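Local coordinates for protein dihydroorotase (Saccharomyces cerevisiae S288C, PDB 6L0A) that interconverts dihydroorotate and N-carbamoyl-L-aspartate at a two-zinc centre, the third step of de novo pyrimidine biosynthesis, at residues P122-M127 / L132-H137; M72-S77 / P82-E87; K204-L209 / I309-V314. One frame throughout, in Å; residues are numbered along the deposited sequence.

How the contacts relate
Following the chain from the N terminus, contact 2 comes first, closing the short link between segment 72-77, just after strand 69-71, and helix 82-90. Contact 1 then closes the turn between helix 121-130 and strand 133-136, and contact 3 joins strand 205-209 to the end of helix 300-312 across a hundred residues. The three follow in series, none enclosing or crossing another. Contacts 1 and 2 meet where the two consecutive helices pack, as in Ala-126 CB on His-86 NE2. Contacts 1 and 3 share a parallel sheet of the barrel, where Asn-135 ND2 and Tyr-312 OH are probably hydrogen-bonded. Contacts 2 and 3 do not touch.

Contact 1: P122-M127 / L132-H137; sequences PIFKAM and LVLNLH. With ZN (zinc ion), chain L.
Leu-132 N donates to Met-127 O at 3.1 Å, nearly straight at 170° about the hydrogen, and ties helix 121-130 to the chain that turns directly into strand 133-136. Beside this bond the two residues pack at their roots, Met-127 CB lying 4.2 Å from Leu-132 CB. Met-127 has the largest area buried in the contact. Its chain leaves the helix extended through chi2 and bends only at the thioether (chi3 67°), which turns the CE methyl onto the strand backbone: Met-127 CE is 3.2 Å from Val-133 O and 3.7 Å from Leu-134 CB. A residue further along the strand, Leu-134 sends both its methyls to Phe-124. Leu-134 CD2 lies over one face of the Phe-124 ring, displaced toward the rim and 4.2 Å from the ring centroid, in a CH-pi contact, while Leu-134 CD1 meets Phe-124 CE1 at 3.8 Å. Leu-167 of helix 156-170 also packs on Phe-124. The neighbouring strand residues, Val-133 and Asn-135, start out from the other side of the strand; Asn-135 OD1 is hydrogen-bonded to Tyr-39 OH. At the end of the segment, His-137 ND1 binds a zinc ion at 2.4 Å, with His-180 a fellow ligand, and its NE2 is hydrogen-bonded to Glu-139 OE1. His-137 also touches the bound malate. A helix packed on the outside of a strand whose C-terminal end delivers a metal-binding histidine is the beta/alpha-barrel design of the amidohydrolase superfamily.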
loop_
_atom_site.group_PDB
_atom_site.type_symbol
_atom_site.label_atom_id
_atom_site.label_comp_id
_atom_site.label_asym_id
_atom_site.label_seq_id
_atom_site.Cartn_x
_atom_site.Cartn_y
_atom_site.Cartn_z
ATOM N N PRO C 122 -32.887 -16.476 -1.434
ATOM C CA PRO C 122 -33.273 -17.880 -1.682
ATOM C C PRO C 122 -32.107 -18.859 -1.593
ATOM O O PRO C 122 -32.290 -19.988 -1.116
ATOM C CB PRO C 122 -33.873 -17.826 -3.091
ATOM C CG PRO C 122 -34.425 -16.448 -3.192
ATOM C CD PRO C 122 -33.406 -15.581 -2.486
ATOM N N ILE C 123 -30.909 -18.453 -2.030
ATOM C CA ILE C 123 -29.727 -19.300 -1.863
ATOM C C ILE C 123 -29.430 -19.510 -0.385
ATOM O O ILE C 123 -29.212 -20.639 0.070
ATOM C CB ILE C 123 -28.516 -18.688 -2.588
ATOM C CG1 ILE C 123 -28.808 -18.463 -4.079
ATOM C CG2 ILE C 123 -27.264 -19.574 -2.382
ATOM C CD1 ILE C 123 -29.026 -19.740 -4.863
ATOM N N PHE C 124 -29.393 -18.419 0.390
ATOM C CA PHE C 124 -29.061 -18.536 1.809
ATOM C C PHE C 124 -30.089 -19.376 2.560
ATOM O O PHE C 124 -29.733 -20.109 3.495
ATOM C CB PHE C 124 -28.950 -17.148 2.450
ATOM C CG PHE C 124 -27.928 -16.257 1.802
ATOM C CD1 PHE C 124 -26.820 -16.793 1.162
ATOM C CD2 PHE C 124 -28.074 -14.880 1.829
ATOM C CE1 PHE C 124 -25.868 -15.970 0.570
ATOM C CE2 PHE C 124 -27.123 -14.043 1.220
ATOM C CZ PHE C 124 -26.024 -14.592 0.598
ATOM N N LYS C 125 -31.364 -19.286 2.169
ATOM C CA LYS C 125 -32.371 -20.136 2.793
ATOM C C LYS C 125 -32.086 -21.607 2.522
ATOM O O LYS C 125 -32.173 -22.442 3.430
ATOM C CB LYS C 125 -33.770 -19.748 2.295
ATOM C CG LYS C 125 -34.951 -20.288 3.131
ATOM C CD LYS C 125 -34.712 -20.242 4.658
ATOM C CE LYS C 125 -34.474 -18.833 5.230
ATOM N NZ LYS C 125 -35.620 -17.876 5.140
ATOM N N ALA C 126 -31.714 -21.939 1.283
ATOM C CA ALA C 126 -31.371 -23.324 0.959
ATOM C C ALA C 126 -30.120 -23.770 1.711
ATOM O O ALA C 126 -30.080 -24.873 2.271
ATOM C CB ALA C 126 -31.186 -23.475 -0.553
ATOM N N MET C 127 -29.091 -22.917 1.751
ATOM C CA MET C 127 -27.900 -23.249 2.532
ATOM C C MET C 127 -28.243 -23.510 3.991
ATOM O O MET C 127 -27.715 -24.449 4.603
ATOM C CB MET C 127 -26.873 -22.119 2.433
ATOM C CG MET C 127 -26.280 -21.972 1.055
ATOM S SD MET C 127 -25.179 -20.549 0.977
ATOM C CE MET C 127 -23.893 -21.142 2.085
ATOM N N LEU C 132 -25.070 -25.819 5.411
ATOM C CA LEU C 132 -23.867 -25.425 4.693
ATOM C C LEU C 132 -23.335 -24.114 5.265
ATOM O O LEU C 132 -24.081 -23.315 5.835
ATOM C CB LEU C 132 -24.152 -25.263 3.199
ATOM C CG LEU C 132 -24.567 -26.485 2.365
ATOM C CD1 LEU C 132 -24.980 -26.064 0.967
ATOM C CD2 LEU C 132 -23.422 -27.510 2.287
ATOM N N VAL C 133 -22.023 -23.893 5.097
ATOM C CA VAL C 133 -21.359 -22.715 5.656
ATOM C C VAL C 133 -21.361 -21.614 4.609
ATOM O O VAL C 133 -21.089 -21.871 3.438
ATOM C CB VAL C 133 -19.922 -23.059 6.096
ATOM C CG1 VAL C 133 -19.170 -21.791 6.508
ATOM C CG2 VAL C 133 -19.934 -24.098 7.219
ATOM N N LEU C 134 -21.683 -20.386 5.011
ATOM C CA LEU C 134 -21.581 -19.243 4.110
ATOM C C LEU C 134 -20.282 -18.518 4.447
ATOM O O LEU C 134 -20.146 -17.971 5.541
ATOM C CB LEU C 134 -22.787 -18.314 4.250
ATOM C CG LEU C 134 -22.675 -16.986 3.497
ATOM C CD1 LEU C 134 -22.587 -17.222 1.986
ATOM C CD2 LEU C 134 -23.847 -16.059 3.848
ATOM N N ASN C 135 -19.326 -18.536 3.513
ATOM C CA ASN C 135 -18.028 -17.890 3.684
ATOM C C ASN C 135 -18.073 -16.513 3.043
ATOM O O ASN C 135 -18.388 -16.394 1.863
ATOM C CB ASN C 135 -16.922 -18.711 3.031
ATOM C CG ASN C 135 -16.992 -20.177 3.395
ATOM O OD1 ASN C 135 -17.562 -20.983 2.661
ATOM N ND2 ASN C 135 -16.375 -20.532 4.506
ATOM N N LEU C 136 -17.718 -15.486 3.803
ATOM C CA LEU C 136 -17.792 -14.117 3.322
ATOM C C LEU C 136 -16.389 -13.532 3.218
ATOM O O LEU C 136 -15.647 -13.529 4.201
ATOM C CB LEU C 136 -18.646 -13.269 4.260
ATOM C CG LEU C 136 -20.096 -13.725 4.439
ATOM C CD1 LEU C 136 -20.769 -12.882 5.497
ATOM C CD2 LEU C 136 -20.838 -13.639 3.104
ATOM N N HIS C 137 -16.028 -13.056 2.031
ATOM C CA HIS C 137 -14.952 -12.079 1.901
ATOM C C HIS C 137 -15.583 -10.747 2.261
ATOM O O HIS C 137 -16.246 -10.115 1.434
ATOM C CB HIS C 137 -14.364 -12.062 0.493
ATOM C CG HIS C 137 -13.200 -11.133 0.354
ATOM N ND1 HIS C 137 -11.942 -11.562 -0.024
ATOM C CD2 HIS C 137 -13.098 -9.797 0.560
ATOM C CE1 HIS C 137 -11.121 -10.527 -0.057
ATOM N NE2 HIS C 137 -11.795 -9.444 0.294
HETATM ZN ZN ZN L . -10.273 -13.215 0.290
#

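Contact 2: M72-S77 / P82-E87; sequences MSFYLS and PDLIHE
The Phe-74 ring overlaps the branched end of Leu-84 obliquely, the leucine fork resting against the ring on its helix side. This is a beta-alpha unit of the TIM barrel: the chain leaves strand 69-71, runs on through segment 72-77 without regular structure, and comes back as helix 82-90 on the outside. Backbone hydrogen bonds join Met-72 with Arg-95 and Phe-74 with Gly-96, later in the same chain. Phe-74 points at the helix, whereas Ser-73 and Tyr-75, on either side of it in sequence, are turned elsewhere; Ser-73 OG is hydrogen-bonded to Ile-40 O and Tyr-75 OH to Asn-107 O. From the helix, Leu-84 reaches inward with CG anti to its own nitrogen (chi1 172°), a setting that aims the fork at the ring. The nearest pair is Phe-74 CE2 and Leu-84 CG, 3.8 Å apart. Leu-84 CD1 sits against both CE2 and CZ of Phe-74, 4.1 Å from each. The two side chains pass at a slant, and the contact is wholly apolar. Since the CA atoms of Phe-74 and Ile-85, the closest pair of the two backbones, remain 8.8 Å apart, the gap between loop and helix is bridged by side chains. Ile-94 also packs on Phe-74, while Leu-76, two residues on, packs on Phe-124 of helix 121-130. Ile-85 adds the second touch from the helix: its CD1 methyl comes to the edge of the Phe-74 ring, near the ring plane, 4.3 Å from CD2 of Phe-74.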
loop_
_atom_site.group_PDB
_atom_site.type_symbol
_atom_site.label_atom_id
_atom_site.label_comp_id
_atom_site.label_asym_id
_atom_site.label_seq_id
_atom_site.Cartn_x
_atom_site.Cartn_y
_atom_site.Cartn_z
ATOM N N MET C 72 -15.053 -28.861 -0.107
ATOM C CA MET C 72 -15.212 -28.110 -1.345
ATOM C C MET C 72 -16.279 -27.031 -1.194
ATOM O O MET C 72 -17.111 -27.083 -0.285
ATOM C CB MET C 72 -15.579 -29.045 -2.497
ATOM C CG MET C 72 -14.634 -30.248 -2.654
ATOM S SD MET C 72 -12.907 -29.803 -2.996
ATOM C CE MET C 72 -13.043 -29.020 -4.605
ATOM N N SER C 73 -16.260 -26.060 -2.110
ATOM C CA SER C 73 -17.218 -24.965 -2.057
ATOM C C SER C 73 -17.694 -24.583 -3.455
ATOM O O SER C 73 -17.042 -24.847 -4.470
ATOM C CB SER C 73 -16.619 -23.711 -1.395
ATOM O OG SER C 73 -15.481 -23.276 -2.132
ATOM N N PHE C 74 -18.862 -23.948 -3.477
ATOM C CA PHE C 74 -19.347 -23.202 -4.625
ATOM C C PHE C 74 -19.000 -21.720 -4.476
ATOM O O PHE C 74 -18.865 -21.192 -3.370
ATOM C CB PHE C 74 -20.873 -23.327 -4.765
ATOM C CG PHE C 74 -21.343 -24.590 -5.450
ATOM C CD1 PHE C 74 -20.531 -25.269 -6.351
ATOM C CD2 PHE C 74 -22.624 -25.064 -5.217
ATOM C CE1 PHE C 74 -20.990 -26.422 -6.996
ATOM C CE2 PHE C 74 -23.091 -26.211 -5.840
ATOM C CZ PHE C 74 -22.279 -26.893 -6.734
ATOM N N TYR C 75 -18.899 -21.052 -5.615
ATOM C CA TYR C 75 -18.742 -19.603 -5.700
ATOM C C TYR C 75 -20.125 -18.966 -5.769
ATOM O O TYR C 75 -20.970 -19.405 -6.553
ATOM C CB TYR C 75 -17.924 -19.320 -6.954
ATOM C CG TYR C 75 -17.521 -17.920 -7.328
ATOM C CD1 TYR C 75 -18.438 -17.024 -7.873
ATOM C CD2 TYR C 75 -16.189 -17.530 -7.239
ATOM C CE1 TYR C 75 -18.032 -15.754 -8.279
ATOM C CE2 TYR C 75 -15.777 -16.271 -7.644
ATOM C CZ TYR C 75 -16.701 -15.389 -8.155
ATOM O OH TYR C 75 -16.282 -14.143 -8.561
ATOM N N LEU C 76 -20.373 -17.948 -4.945
ATOM C CA LEU C 76 -21.707 -17.336 -4.922
ATOM C C LEU C 76 -21.887 -16.493 -6.183
ATOM O O LEU C 76 -21.354 -15.386 -6.291
ATOM C CB LEU C 76 -21.906 -16.505 -3.657
ATOM C CG LEU C 76 -23.346 -15.987 -3.425
ATOM C CD1 LEU C 76 -24.289 -17.147 -3.219
ATOM C CD2 LEU C 76 -23.431 -15.049 -2.224
ATOM N N SER C 77 -22.646 -17.003 -7.147
ATOM C CA SER C 77 -22.738 -16.336 -8.441
ATOM C C SER C 77 -24.188 -16.194 -8.875
ATOM O O SER C 77 -25.095 -16.817 -8.320
ATOM C CB SER C 77 -21.944 -17.073 -9.531
ATOM O OG SER C 77 -22.731 -18.032 -10.209
ATOM N N PRO C 82 -31.312 -22.348 -5.794
ATOM C CA PRO C 82 -31.567 -23.145 -4.580
ATOM C C PRO C 82 -31.621 -24.641 -4.826
ATOM O O PRO C 82 -31.173 -25.425 -3.981
ATOM C CB PRO C 82 -32.917 -22.603 -4.084
ATOM C CG PRO C 82 -32.984 -21.206 -4.617
ATOM C CD PRO C 82 -32.271 -21.236 -5.947
ATOM N N ASP C 83 -32.163 -25.068 -5.967
ATOM C CA ASP C 83 -32.211 -26.499 -6.251
ATOM C C ASP C 83 -30.804 -27.074 -6.360
ATOM O O ASP C 83 -30.535 -28.174 -5.865
ATOM C CB ASP C 83 -33.020 -26.752 -7.523
ATOM C CG ASP C 83 -34.496 -26.400 -7.350
ATOM O OD1 ASP C 83 -35.311 -27.333 -7.177
ATOM O OD2 ASP C 83 -34.841 -25.192 -7.371
ATOM N N LEU C 84 -29.876 -26.317 -6.963
ATOM C CA LEU C 84 -28.497 -26.783 -7.077
ATOM C C LEU C 84 -27.824 -26.860 -5.712
ATOM O O LEU C 84 -27.006 -27.753 -5.469
ATOM C CB LEU C 84 -27.714 -25.866 -8.012
ATOM C CG LEU C 84 -26.207 -26.122 -8.065
ATOM C CD1 LEU C 84 -25.915 -27.584 -8.419
ATOM C CD2 LEU C 84 -25.528 -25.179 -9.042
ATOM N N ILE C 85 -28.150 -25.931 -4.812
ATOM C CA ILE C 85 -27.645 -26.006 -3.443
ATOM C C ILE C 85 -28.109 -27.297 -2.772
ATOM O O ILE C 85 -27.315 -28.031 -2.171
ATOM C CB ILE C 85 -28.093 -24.767 -2.644
ATOM C CG1 ILE C 85 -27.511 -23.488 -3.254
ATOM C CG2 ILE C 85 -27.739 -24.921 -1.163
ATOM C CD1 ILE C 85 -25.986 -23.366 -3.119
ATOM N N HIS C 86 -29.412 -27.583 -2.855
ATOM C CA HIS C 86 -29.944 -28.817 -2.283
ATOM C C HIS C 86 -29.298 -30.044 -2.922
ATOM O O HIS C 86 -28.907 -30.988 -2.227
ATOM C CB HIS C 86 -31.467 -28.858 -2.457
ATOM C CG HIS C 86 -32.205 -27.900 -1.571
ATOM N ND1 HIS C 86 -32.265 -28.045 -0.204
ATOM C CD2 HIS C 86 -32.918 -26.785 -1.864
ATOM C CE1 HIS C 86 -32.980 -27.060 0.312
ATOM N NE2 HIS C 86 -33.384 -26.279 -0.676
ATOM N N GLU C 87 -29.177 -30.040 -4.251
ATOM C CA GLU C 87 -28.595 -31.172 -4.965
ATOM C C GLU C 87 -27.147 -31.412 -4.542
ATOM O O GLU C 87 -26.764 -32.540 -4.205
ATOM C CB GLU C 87 -28.687 -30.922 -6.468
ATOM C CG GLU C 87 -28.111 -32.022 -7.328
ATOM C CD GLU C 87 -28.255 -31.733 -8.816
ATOM O OE1 GLU C 87 -27.753 -30.681 -9.271
ATOM O OE2 GLU C 87 -28.866 -32.558 -9.533
#

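Contact 3: K204-L209 / I309-V314; sequences KVAATL and ISFYEV
At the N-terminal end of the TIM barrel, away from the metal centre, the last turn of helix 300-312 packs against the start of strand 205-209 through the ring of Phe-311. Ala-206 sits over one face of that ring: its CB is 4.1 Å from the centroid and 23° off the ring normal, a CH-pi contact shifted toward the rim, with Phe-311 CE1 the nearest ring atom at 3.8 Å. At the ring edge, near its plane, lies the backbone carbonyl of Lys-204, whose O is 3.6 Å from Phe-311 CZ and 3.7 Å from CE1. With CG opposite the backbone N (chi1 -170°), the ring is carried away from the helix toward the strand. Ile-177 of the adjacent strand 175-178 and Val-203 also pack on the ring. Just beyond Phe-311 the helix ends in a Schellman motif: Glu-313 takes a positive phi, Val-314 N reaches back to Ile-309 O at 3.0 Å, and the bond from Glu-313 N to Ser-310 O is weak. Glu-313 OE2 forms a salt bridge with Lys-175 NZ, which is also hydrogen-bonded to Phe-311 O, so a single lysine holds both the helix end and the residue after it to the neighbouring strand. Replacing Phe-311 with an alanine would probably open a gap beside Ala-206 and Ile-177 and strip the Lys-204 carbonyl of its aromatic edge. The ring thus offers its partners in segment 204-209 different surfaces, its pi face to a methyl and its weakly positive C-H rim to a carbonyl oxygen, a pairing likely to be mildly favourable electrostatically as well as by packing.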
loop_
_atom_site.group_PDB
_atom_site.type_symbol
_atom_site.label_atom_id
_atom_site.label_comp_id
_atom_site.label_asym_id
_atom_site.label_seq_id
_atom_site.Cartn_x
_atom_site.Cartn_y
_atom_site.Cartn_z
ATOM N N LYS C 204 -22.058 -19.923 15.866
ATOM C CA LYS C 204 -22.666 -19.837 14.545
ATOM C C LYS C 204 -21.911 -18.920 13.597
ATOM O O LYS C 204 -21.934 -19.136 12.380
ATOM C CB LYS C 204 -24.111 -19.333 14.653
ATOM C CG LYS C 204 -25.096 -20.341 15.225
ATOM C CD LYS C 204 -25.435 -21.425 14.217
ATOM C CE LYS C 204 -26.507 -22.358 14.764
ATOM N NZ LYS C 204 -26.396 -23.716 14.161
ATOM N N VAL C 205 -21.285 -17.879 14.123
ATOM C CA VAL C 205 -20.540 -16.920 13.320
ATOM C C VAL C 205 -19.101 -16.980 13.788
ATOM O O VAL C 205 -18.810 -16.695 14.956
ATOM C CB VAL C 205 -21.114 -15.502 13.450
ATOM C CG1 VAL C 205 -20.241 -14.509 12.686
ATOM C CG2 VAL C 205 -22.549 -15.484 12.920
ATOM N N ALA C 206 -18.208 -17.394 12.896
ATOM C CA ALA C 206 -16.794 -17.483 13.204
ATOM C C ALA C 206 -16.022 -16.567 12.265
ATOM O O ALA C 206 -16.585 -15.952 11.360
ATOM C CB ALA C 206 -16.293 -18.923 13.094
ATOM N N ALA C 207 -14.724 -16.477 12.515
ATOM C CA ALA C 207 -13.814 -15.711 11.681
ATOM C C ALA C 207 -12.547 -16.526 11.523
ATOM O O ALA C 207 -12.102 -17.177 12.474
ATOM C CB ALA C 207 -13.491 -14.347 12.298
ATOM N N THR C 208 -11.988 -16.530 10.321
ATOM C CA THR C 208 -10.690 -17.156 10.140
ATOM C C THR C 208 -9.604 -16.086 10.173
ATOM O O THR C 208 -9.844 -14.918 9.861
ATOM C CB THR C 208 -10.619 -17.955 8.838
ATOM O OG1 THR C 208 -10.981 -17.118 7.727
ATOM C CG2 THR C 208 -11.545 -19.201 8.903
ATOM N N LEU C 209 -8.414 -16.487 10.609
ATOM C CA LEU C 209 -7.249 -15.614 10.608
ATOM C C LEU C 209 -6.146 -16.285 9.812
ATOM O O LEU C 209 -5.924 -17.491 9.940
ATOM C CB LEU C 209 -6.781 -15.309 12.034
ATOM C CG LEU C 209 -7.840 -14.605 12.896
ATOM C CD1 LEU C 209 -7.408 -14.601 14.359
ATOM C CD2 LEU C 209 -8.090 -13.176 12.403
ATOM N N ILE C 309 -12.316 -28.053 12.935
ATOM C CA ILE C 309 -12.982 -29.352 12.864
ATOM C C ILE C 309 -14.372 -29.279 13.489
ATOM O O ILE C 309 -15.343 -29.817 12.943
ATOM C CB ILE C 309 -12.105 -30.425 13.536
ATOM C CG1 ILE C 309 -11.017 -30.885 12.562
ATOM C CG2 ILE C 309 -12.958 -31.602 14.026
ATOM C CD1 ILE C 309 -9.948 -31.756 13.191
ATOM N N SER C 310 -14.493 -28.596 14.629
ATOM C CA SER C 310 -15.782 -28.494 15.308
ATOM C C SER C 310 -16.788 -27.669 14.500
ATOM O O SER C 310 -17.954 -28.059 14.361
ATOM C CB SER C 310 -15.585 -27.899 16.708
ATOM O OG SER C 310 -16.825 -27.558 17.312
ATOM N N PHE C 311 -16.355 -26.521 13.965
ATOM C CA PHE C 311 -17.272 -25.636 13.245
ATOM C C PHE C 311 -17.763 -26.272 11.951
ATOM O O PHE C 311 -18.944 -26.156 11.604
ATOM C CB PHE C 311 -16.579 -24.296 12.951
ATOM C CG PHE C 311 -17.499 -23.232 12.422
ATOM C CD1 PHE C 311 -18.218 -22.432 13.286
ATOM C CD2 PHE C 311 -17.647 -23.034 11.062
ATOM C CE1 PHE C 311 -19.081 -21.447 12.806
ATOM C CE2 PHE C 311 -18.497 -22.060 10.581
ATOM C CZ PHE C 311 -19.211 -21.257 11.461
ATOM N N TYR C 312 -16.870 -26.919 11.208
ATOM C CA TYR C 312 -17.263 -27.566 9.968
ATOM C C TYR C 312 -17.817 -28.963 10.216
ATOM O O TYR C 312 -18.226 -29.631 9.259
ATOM C CB TYR C 312 -16.077 -27.639 9.003
ATOM C CG TYR C 312 -15.871 -26.371 8.189
ATOM C CD1 TYR C 312 -15.103 -25.316 8.678
ATOM C CD2 TYR C 312 -16.456 -26.231 6.934
ATOM C CE1 TYR C 312 -14.925 -24.148 7.921
ATOM C CE2 TYR C 312 -16.279 -25.088 6.177
ATOM C CZ TYR C 312 -15.519 -24.048 6.674
ATOM O OH TYR C 312 -15.363 -22.912 5.908
ATOM N N GLU C 313 -17.819 -29.397 11.476
ATOM C CA GLU C 313 -18.331 -30.704 11.895
ATOM C C GLU C 313 -17.726 -31.823 11.052
ATOM O O GLU C 313 -18.426 -32.640 10.450
ATOM C CB GLU C 313 -19.861 -30.726 11.867
ATOM C CG GLU C 313 -20.439 -29.646 12.780
ATOM C CD GLU C 313 -21.966 -29.531 12.720
ATOM O OE1 GLU C 313 -22.645 -30.512 13.078
ATOM O OE2 GLU C 313 -22.457 -28.468 12.308
ATOM N N VAL C 314 -16.395 -31.838 11.009
ATOM C CA VAL C 314 -15.636 -32.845 10.278
ATOM C C VAL C 314 -15.658 -34.137 11.082
ATOM O O VAL C 314 -15.355 -34.137 12.279
ATOM C CB VAL C 314 -14.194 -32.372 10.044
ATOM C CG1 VAL C 314 -13.427 -33.372 9.182
ATOM C CG2 VAL C 314 -14.182 -30.984 9.391
#